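Local coordinates for YfkN protein (Bacillus subtilis subsp. subtilis, PDB 3GVE), which belongs to the calcineurin-like phosphoesterase family and holds a manganese ion and a magnesium ion side by side in its metal centre, at residues Gly68-Lys80 / Ile328-Arg340. Sequence-based numbering, arbitrary orientation.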
ATOM      1  N   GLY A  68      -4.896   7.626  -3.680  1.00 10.05           N
ATOM      2  CA  GLY A  68      -4.013   6.644  -3.078  1.00 11.72           C
ATOM      3  C   GLY A  68      -2.951   7.177  -2.137  1.00 12.35           C
ATOM      4  O   GLY A  68      -2.474   6.473  -1.273  1.00 14.55           O
ATOM      5  N   ASN A  69      -2.568   8.431  -2.327  1.00 11.57           N
ATOM      6  CA  ASN A  69      -1.533   9.050  -1.492  1.00 11.75           C
ATOM      7  C   ASN A  69      -1.950  10.449  -1.025  1.00 12.01           C
ATOM      8  O   ASN A  69      -3.027  10.885  -1.342  1.00 12.03           O
ATOM      9  CB  ASN A  69      -0.152   9.005  -2.170  1.00 11.97           C
ATOM     10  CG  ASN A  69      -0.012   9.963  -3.352  1.00 11.19           C
ATOM     11  OD1 ASN A  69       0.950   9.889  -4.113  1.00 13.58           O
ATOM     12  ND2 ASN A  69      -0.932  10.871  -3.481  1.00 10.20           N
ATOM     13  N   PRO A  70      -1.110  11.150  -0.268  1.00 12.07           N
ATOM     14  CA  PRO A  70      -1.512  12.474   0.227  1.00 11.91           C
ATOM     15  C   PRO A  70      -1.691  13.553  -0.849  1.00 11.46           C
ATOM     16  O   PRO A  70      -2.381  14.507  -0.590  1.00 12.19           O
ATOM     17  CB  PRO A  70      -0.387  12.829   1.211  1.00 12.86           C
ATOM     18  CG  PRO A  70       0.012  11.502   1.747  1.00 13.15           C
ATOM     19  CD  PRO A  70      -0.013  10.590   0.543  1.00 13.10           C
ATOM     20  N   LEU A  71      -1.108  13.387  -2.029  1.00 11.06           N
ATOM     21  CA  LEU A  71      -1.343  14.336  -3.115  1.00 10.70           C
ATOM     22  C   LEU A  71      -2.795  14.246  -3.592  1.00 10.24           C
ATOM     23  O   LEU A  71      -3.433  15.252  -3.817  1.00 11.00           O
ATOM     24  CB  LEU A  71      -0.356  14.119  -4.267  1.00 10.66           C
ATOM     25  CG  LEU A  71      -0.487  15.150  -5.389  1.00 11.65           C
ATOM     26  CD1 LEU A  71       0.870  15.517  -5.985  1.00 12.27           C
ATOM     27  CD2 LEU A  71      -1.471  14.717  -6.462  1.00 12.10           C
ATOM     28  N   GLY A  72      -3.316  13.030  -3.697  1.00 10.11           N
ATOM     29  CA  GLY A  72      -4.714  12.841  -4.033  1.00 10.48           C
ATOM     30  C   GLY A  72      -5.630  13.409  -2.961  1.00 10.72           C
ATOM     31  O   GLY A  72      -6.669  13.969  -3.264  1.00 10.95           O
ATOM     32  N   GLU A  73      -5.231  13.244  -1.702  1.00 10.33           N
ATOM     33  CA  GLU A  73      -5.971  13.799  -0.558  1.00 11.97           C
ATOM     34  C   GLU A  73      -5.948  15.322  -0.589  1.00 11.90           C
ATOM     35  O   GLU A  73      -6.940  15.967  -0.350  1.00 12.37           O
ATOM     36  CB  GLU A  73      -5.323  13.380   0.758  1.00 14.63           C
ATOM     37  CG  GLU A  73      -5.526  11.982   1.158  1.00 17.60           C
ATOM     38  CD  GLU A  73      -4.643  11.614   2.362  1.00 22.65           C
ATOM     39  OE1 GLU A  73      -4.417  10.418   2.543  1.00 24.53           O
ATOM     40  OE2 GLU A  73      -4.154  12.513   3.099  1.00 25.22           O
ATOM     41  N   TYR A  74      -4.788  15.881  -0.888  1.00 11.59           N
ATOM     42  CA  TYR A  74      -4.661  17.323  -0.974  1.00 11.38           C
ATOM     43  C   TYR A  74      -5.669  17.889  -1.989  1.00 11.58           C
ATOM     44  O   TYR A  74      -6.325  18.889  -1.753  1.00 12.65           O
ATOM     45  CB  TYR A  74      -3.218  17.730  -1.340  1.00 12.05           C
ATOM     46  CG  TYR A  74      -3.121  19.222  -1.556  1.00 13.28           C
ATOM     47  CD1 TYR A  74      -2.965  20.080  -0.482  1.00 13.18           C
ATOM     48  CD2 TYR A  74      -3.268  19.775  -2.818  1.00 15.95           C
ATOM     49  CE1 TYR A  74      -2.920  21.427  -0.656  1.00 15.08           C
ATOM     50  CE2 TYR A  74      -3.228  21.139  -2.999  1.00 17.23           C
ATOM     51  CZ  TYR A  74      -3.047  21.955  -1.917  1.00 17.22           C
ATOM     52  OH  TYR A  74      -3.008  23.320  -2.079  1.00 19.46           O
ATOM     53  N   ALA A  75      -5.804  17.230  -3.134  1.00 12.02           N
ATOM     54  CA  ALA A  75      -6.680  17.729  -4.166  1.00 12.81           C
ATOM     55  C   ALA A  75      -8.148  17.776  -3.740  1.00 12.04           C
ATOM     56  O   ALA A  75      -8.827  18.772  -3.903  1.00 13.16           O
ATOM     57  CB  ALA A  75      -6.506  16.949  -5.428  1.00 13.34           C
ATOM     58  N   VAL A  76      -8.604  16.675  -3.165  1.00 11.77           N
ATOM     59  CA  VAL A  76      -9.983  16.622  -2.727  1.00 12.60           C
ATOM     60  C   VAL A  76     -10.255  17.567  -1.544  1.00 13.57           C
ATOM     61  O   VAL A  76     -11.302  18.163  -1.478  1.00 15.95           O
ATOM     62  CB  VAL A  76     -10.455  15.156  -2.495  1.00 14.34           C
ATOM     63  CG1 VAL A  76      -9.882  14.565  -1.227  1.00 15.80           C
ATOM     64  CG2 VAL A  76     -11.960  15.067  -2.505  1.00 15.30           C
ATOM     65  N   LYS A  77      -9.299  17.719  -0.638  1.00 12.11           N
ATOM     66  CA  LYS A  77      -9.518  18.574   0.525  1.00 12.16           C
ATOM     67  C   LYS A  77      -9.422  20.055   0.180  1.00 12.87           C
ATOM     68  O   LYS A  77     -10.262  20.826   0.595  1.00 14.86           O
ATOM     69  CB  LYS A  77      -8.543  18.212   1.645  1.00 12.84           C
ATOM     70  CG  LYS A  77      -8.827  16.869   2.272  1.00 14.89           C
ATOM     71  CD  LYS A  77      -7.926  16.635   3.468  1.00 15.92           C
ATOM     72  CE  LYS A  77      -8.158  15.282   4.092  1.00 17.04           C
ATOM     73  NZ  LYS A  77      -7.388  15.157   5.369  1.00 17.79           N
ATOM     74  N   TYR A  78      -8.401  20.443  -0.565  1.00 12.91           N
ATOM     75  CA  TYR A  78      -8.146  21.857  -0.843  1.00 13.39           C
ATOM     76  C   TYR A  78      -8.791  22.420  -2.105  1.00 15.09           C
ATOM     77  O   TYR A  78      -8.951  23.616  -2.217  1.00 16.91           O
ATOM     78  CB  TYR A  78      -6.640  22.143  -0.851  1.00 13.78           C
ATOM     79  CG  TYR A  78      -6.036  22.153   0.534  1.00 14.45           C
ATOM     80  CD1 TYR A  78      -5.758  23.352   1.192  1.00 15.51           C
ATOM     81  CD2 TYR A  78      -5.771  20.969   1.196  1.00 15.55           C
ATOM     82  CE1 TYR A  78      -5.213  23.342   2.463  1.00 16.83           C
ATOM     83  CE2 TYR A  78      -5.248  20.963   2.448  1.00 16.35           C
ATOM     84  CZ  TYR A  78      -4.963  22.149   3.072  1.00 17.56           C
ATOM     85  OH  TYR A  78      -4.438  22.124   4.329  1.00 20.02           O
ATOM     86  N   GLN A  79      -9.147  21.556  -3.051  1.00 14.66           N
ATOM     87  CA  GLN A  79      -9.653  22.000  -4.340  1.00 14.96           C
ATOM     88  C   GLN A  79     -10.987  21.389  -4.770  1.00 15.61           C
ATOM     89  O   GLN A  79     -11.367  21.533  -5.907  1.00 15.36           O
ATOM     90  CB  GLN A  79      -8.585  21.758  -5.410  1.00 16.38           C
ATOM     91  CG  GLN A  79      -7.223  22.304  -5.011  1.00 18.04           C
ATOM     92  CD  GLN A  79      -6.220  22.278  -6.131  1.00 20.57           C
ATOM     93  OE1 GLN A  79      -6.444  21.664  -7.163  1.00 22.41           O
ATOM     94  NE2 GLN A  79      -5.095  22.933  -5.924  1.00 21.22           N
ATOM     95  N   LYS A  80     -11.701  20.740  -3.861  1.00 16.39           N
ATOM     96  CA  LYS A  80     -12.945  20.075  -4.209  1.00 17.94           C
ATOM     97  C   LYS A  80     -13.923  20.977  -4.955  1.00 16.92           C
ATOM     98  O   LYS A  80     -14.433  20.613  -5.993  1.00 16.62           O
ATOM     99  CB  LYS A  80     -13.628  19.482  -2.967  1.00 21.79           C
ATOM    100  CG  LYS A  80     -14.923  18.731  -3.290  1.00 25.62           C
ATOM    101  CD  LYS A  80     -15.449  17.923  -2.120  1.00 28.66           C
ATOM    102  CE  LYS A  80     -16.889  17.571  -2.359  1.00 31.07           C
ATOM    103  NZ  LYS A  80     -17.051  16.172  -2.797  1.00 32.34           N
ATOM    104  N   ILE A 328       3.409  19.527 -11.960  1.00 11.16           N
ATOM    105  CA  ILE A 328       2.909  19.168 -10.635  1.00 11.23           C
ATOM    106  C   ILE A 328       3.612  19.857  -9.458  1.00 11.49           C
ATOM    107  O   ILE A 328       3.156  19.768  -8.364  1.00 11.42           O
ATOM    108  CB  ILE A 328       2.984  17.624 -10.430  1.00 11.08           C
ATOM    109  CG1 ILE A 328       1.993  17.167  -9.355  1.00 11.05           C
ATOM    110  CG2 ILE A 328       4.420  17.194 -10.102  1.00 11.20           C
ATOM    111  CD1 ILE A 328       0.525  17.355  -9.745  1.00 11.99           C
ATOM    112  N   GLN A 329       4.727  20.529  -9.707  1.00 12.67           N
ATOM    113  CA  GLN A 329       5.573  21.057  -8.632  1.00 14.06           C
ATOM    114  C   GLN A 329       4.832  21.821  -7.535  1.00 13.43           C
ATOM    115  O   GLN A 329       5.013  21.540  -6.368  1.00 13.21           O
ATOM    116  CB  GLN A 329       6.676  21.950  -9.204  1.00 16.50           C
ATOM    117  CG  GLN A 329       7.561  22.532  -8.143  1.00 19.37           C
ATOM    118  CD  GLN A 329       8.875  22.945  -8.712  1.00 22.79           C
ATOM    119  OE1 GLN A 329       9.661  22.129  -9.117  1.00 23.12           O
ATOM    120  NE2 GLN A 329       9.104  24.239  -8.764  1.00 25.29           N
ATOM    121  N   GLN A 330       4.009  22.785  -7.922  1.00 13.25           N
ATOM    122  CA  GLN A 330       3.315  23.610  -6.922  1.00 14.31           C
ATOM    123  C   GLN A 330       2.395  22.748  -6.060  1.00 12.93           C
ATOM    124  O   GLN A 330       2.353  22.884  -4.867  1.00 12.79           O
ATOM    125  CB  GLN A 330       2.527  24.759  -7.557  1.00 16.95           C
ATOM    126  CG  GLN A 330       2.046  25.788  -6.520  1.00 21.32           C
ATOM    127  CD  GLN A 330       3.186  26.269  -5.620  1.00 24.52           C
ATOM    128  OE1 GLN A 330       4.155  26.836  -6.101  1.00 26.59           O
ATOM    129  NE2 GLN A 330       3.089  25.996  -4.320  1.00 24.53           N
ATOM    130  N   THR A 331       1.663  21.854  -6.704  1.00 11.92           N
ATOM    131  CA  THR A 331       0.776  20.945  -5.978  1.00 12.17           C
ATOM    132  C   THR A 331       1.563  20.028  -5.042  1.00 12.40           C
ATOM    133  O   THR A 331       1.171  19.780  -3.929  1.00 12.78           O
ATOM    134  CB  THR A 331      -0.037  20.075  -6.955  1.00 12.99           C
ATOM    135  OG1 THR A 331      -0.813  20.918  -7.806  1.00 14.30           O
ATOM    136  CG2 THR A 331      -0.969  19.131  -6.192  1.00 13.27           C
ATOM    137  N   HIS A 332       2.668  19.515  -5.543  1.00 12.65           N
ATOM    138  CA  HIS A 332       3.558  18.687  -4.747  1.00 12.52           C
ATOM    139  C   HIS A 332       4.060  19.441  -3.510  1.00 12.31           C
ATOM    140  O   HIS A 332       4.018  18.922  -2.420  1.00 13.26           O
ATOM    141  CB  HIS A 332       4.703  18.199  -5.625  1.00 11.79           C
ATOM    142  CG  HIS A 332       5.783  17.489  -4.874  1.00 12.16           C
ATOM    143  ND1 HIS A 332       5.593  16.283  -4.235  1.00 12.44           N
ATOM    144  CD2 HIS A 332       7.067  17.837  -4.649  1.00 13.20           C
ATOM    145  CE1 HIS A 332       6.721  15.912  -3.664  1.00 12.61           C
ATOM    146  NE2 HIS A 332       7.631  16.835  -3.904  1.00 12.32           N
ATOM    147  N   GLN A 333       4.494  20.682  -3.700  1.00 12.83           N
ATOM    148  CA  GLN A 333       4.961  21.495  -2.565  1.00 13.77           C
ATOM    149  C   GLN A 333       3.835  21.810  -1.590  1.00 13.63           C
ATOM    150  O   GLN A 333       4.043  21.785  -0.393  1.00 14.19           O
ATOM    151  CB  GLN A 333       5.670  22.759  -3.047  1.00 14.68           C
ATOM    152  CG  GLN A 333       6.962  22.412  -3.761  1.00 16.72           C
ATOM    153  CD  GLN A 333       7.712  23.604  -4.254  1.00 18.36           C
ATOM    154  OE1 GLN A 333       7.387  24.730  -3.920  1.00 19.61           O
ATOM    155  NE2 GLN A 333       8.731  23.360  -5.044  1.00 19.38           N
ATOM    156  N   ASN A 334       2.637  22.041  -2.105  1.00 14.04           N
ATOM    157  CA  ASN A 334       1.474  22.236  -1.249  1.00 14.25           C
ATOM    158  C   ASN A 334       1.138  20.973  -0.464  1.00 13.43           C
ATOM    159  O   ASN A 334       0.712  21.021   0.675  1.00 14.73           O
ATOM    160  CB  ASN A 334       0.256  22.685  -2.078  1.00 16.16           C
ATOM    161  CG  ASN A 334       0.419  24.087  -2.656  1.00 18.23           C
ATOM    162  OD1 ASN A 334       1.296  24.835  -2.266  1.00 19.54           O
ATOM    163  ND2 ASN A 334      -0.430  24.427  -3.593  1.00 19.83           N
ATOM    164  N   THR A 335       1.327  19.828  -1.108  1.00 13.30           N
ATOM    165  CA  THR A 335       1.109  18.547  -0.455  1.00 13.43           C
ATOM    166  C   THR A 335       2.123  18.306   0.677  1.00 14.31           C
ATOM    167  O   THR A 335       1.768  17.824   1.731  1.00 15.19           O
ATOM    168  CB  THR A 335       1.116  17.394  -1.481  1.00 12.90           C
ATOM    169  OG1 THR A 335       0.032  17.589  -2.391  1.00 13.12           O
ATOM    170  CG2 THR A 335       0.945  16.043  -0.807  1.00 12.94           C
ATOM    171  N   LEU A 336       3.378  18.636   0.428  1.00 14.63           N
ATOM    172  CA  LEU A 336       4.378  18.536   1.482  1.00 13.86           C
ATOM    173  C   LEU A 336       3.949  19.356   2.702  1.00 15.22           C
ATOM    174  O   LEU A 336       4.056  18.893   3.808  1.00 15.82           O
ATOM    175  CB  LEU A 336       5.732  19.018   0.985  1.00 14.04           C
ATOM    176  CG  LEU A 336       6.440  18.193  -0.081  1.00 14.20           C
ATOM    177  CD1 LEU A 336       7.694  18.908  -0.549  1.00 15.00           C
ATOM    178  CD2 LEU A 336       6.779  16.773   0.366  1.00 15.60           C
ATOM    179  N   GLU A 337       3.455  20.566   2.483  1.00 16.20           N
ATOM    180  CA  GLU A 337       3.023  21.422   3.586  1.00 18.33           C
ATOM    181  C   GLU A 337       1.865  20.758   4.315  1.00 17.79           C
ATOM    182  O   GLU A 337       1.799  20.723   5.529  1.00 17.62           O
ATOM    183  CB  GLU A 337       2.620  22.791   3.050  1.00 22.18           C
ATOM    184  CG  GLU A 337       2.209  23.810   4.105  1.00 27.26           C
ATOM    185  CD  GLU A 337       1.897  25.190   3.531  1.00 32.36           C
ATOM    186  OE1 GLU A 337       2.196  26.196   4.205  1.00 33.57           O
ATOM    187  OE2 GLU A 337       1.337  25.287   2.428  1.00 35.00           O
ATOM    188  N   TYR A 338       0.939  20.224   3.535  1.00 17.22           N
ATOM    189  CA  TYR A 338      -0.239  19.551   4.058  1.00 18.04           C
ATOM    190  C   TYR A 338       0.130  18.354   4.940  1.00 18.80           C
ATOM    191  O   TYR A 338      -0.438  18.155   6.005  1.00 19.69           O
ATOM    192  CB  TYR A 338      -1.119  19.116   2.881  1.00 18.34           C
ATOM    193  CG  TYR A 338      -2.133  18.048   3.192  1.00 17.04           C
ATOM    194  CD1 TYR A 338      -3.193  18.290   4.036  1.00 15.36           C
ATOM    195  CD2 TYR A 338      -2.029  16.801   2.624  1.00 17.78           C
ATOM    196  CE1 TYR A 338      -4.112  17.300   4.315  1.00 15.82           C
ATOM    197  CE2 TYR A 338      -2.919  15.829   2.892  1.00 17.35           C
ATOM    198  CZ  TYR A 338      -3.964  16.062   3.729  1.00 16.95           C
ATOM    199  OH  TYR A 338      -4.857  15.055   3.984  1.00 17.95           O
ATOM    200  N   VAL A 339       1.090  17.568   4.490  1.00 19.60           N
ATOM    201  CA  VAL A 339       1.507  16.367   5.196  1.00 20.64           C
ATOM    202  C   VAL A 339       2.289  16.668   6.476  1.00 22.04           C
ATOM    203  O   VAL A 339       2.207  15.933   7.451  1.00 23.45           O
ATOM    204  CB  VAL A 339       2.379  15.500   4.290  1.00 21.06           C
ATOM    205  CG1 VAL A 339       3.022  14.421   5.071  1.00 21.95           C
ATOM    206  CG2 VAL A 339       1.533  14.923   3.173  1.00 21.10           C
ATOM    207  N   ARG A 340       3.044  17.750   6.440  1.00 22.43           N
ATOM    208  CA  ARG A 340       3.919  18.113   7.542  1.00 24.84           C
ATOM    209  C   ARG A 340       3.144  18.811   8.654  1.00 27.15           C
ATOM    210  O   ARG A 340       3.558  18.805   9.815  1.00 27.70           O
ATOM    211  CB  ARG A 340       5.083  18.962   7.021  1.00 24.96           C
ATOM    212  CG  ARG A 340       6.183  18.114   6.385  1.00 26.12           C
ATOM    213  CD  ARG A 340       6.940  18.880   5.350  1.00 25.79           C
ATOM    214  NE  ARG A 340       7.919  18.092   4.606  1.00 25.21           N
ATOM    215  CZ  ARG A 340       8.704  18.627   3.680  1.00 26.26           C
ATOM    216  NH1 ARG A 340       9.578  17.887   3.013  1.00 28.60           N
ATOM    217  NH2 ARG A 340       8.623  19.931   3.437  1.00 24.71           N
TER
HETATM  218  O   HOH W   1      -1.915  23.056  -6.280  1.00 27.89           O
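Two partners from the helix of 68-80 grip the phenol oxygen of Tyr338: Tyr338 OH donates to Glu73 OE2 at 2.8 Å and accepts from Lys77 NZ at 2.9 Å. Both lie at the edge of the ring, in its plane, while the carboxylate stands almost perpendicular to it, at 89°. A tyrosine suits this place because it is long enough to span the gap and its hydroxyl can give and take at once; the neighbouring ammonium probably stabilises the carboxylate. Tyr338 holds CG anti to its backbone N (chi1 161°), which sets its ring as a knob among Glu73, Tyr74, Lys77 and Tyr78. The axes of segments 70-80 (on helix 70-85, within the calcineurin-like phosphoesterase region) and 328-340 (on the C-terminal helix 322-340) cross at 93°, packed knobs-into-holes. Tyr74 fills a second hole, its CZ 3.4 Å from Asn334 CB and its CB against Thr335 OG1. That small threonine lets Leu71 come close, and Thr335 OG1 donates to Thr331 O at 2.9 Å. Leu71 is the third knob; its CD1 meets Ile328 CG1 tip to tip at 3.9 Å. Toward the C-terminal end of 328-340, Pro70 CB presses on Val339 CG2 at a tight 3.5 Å.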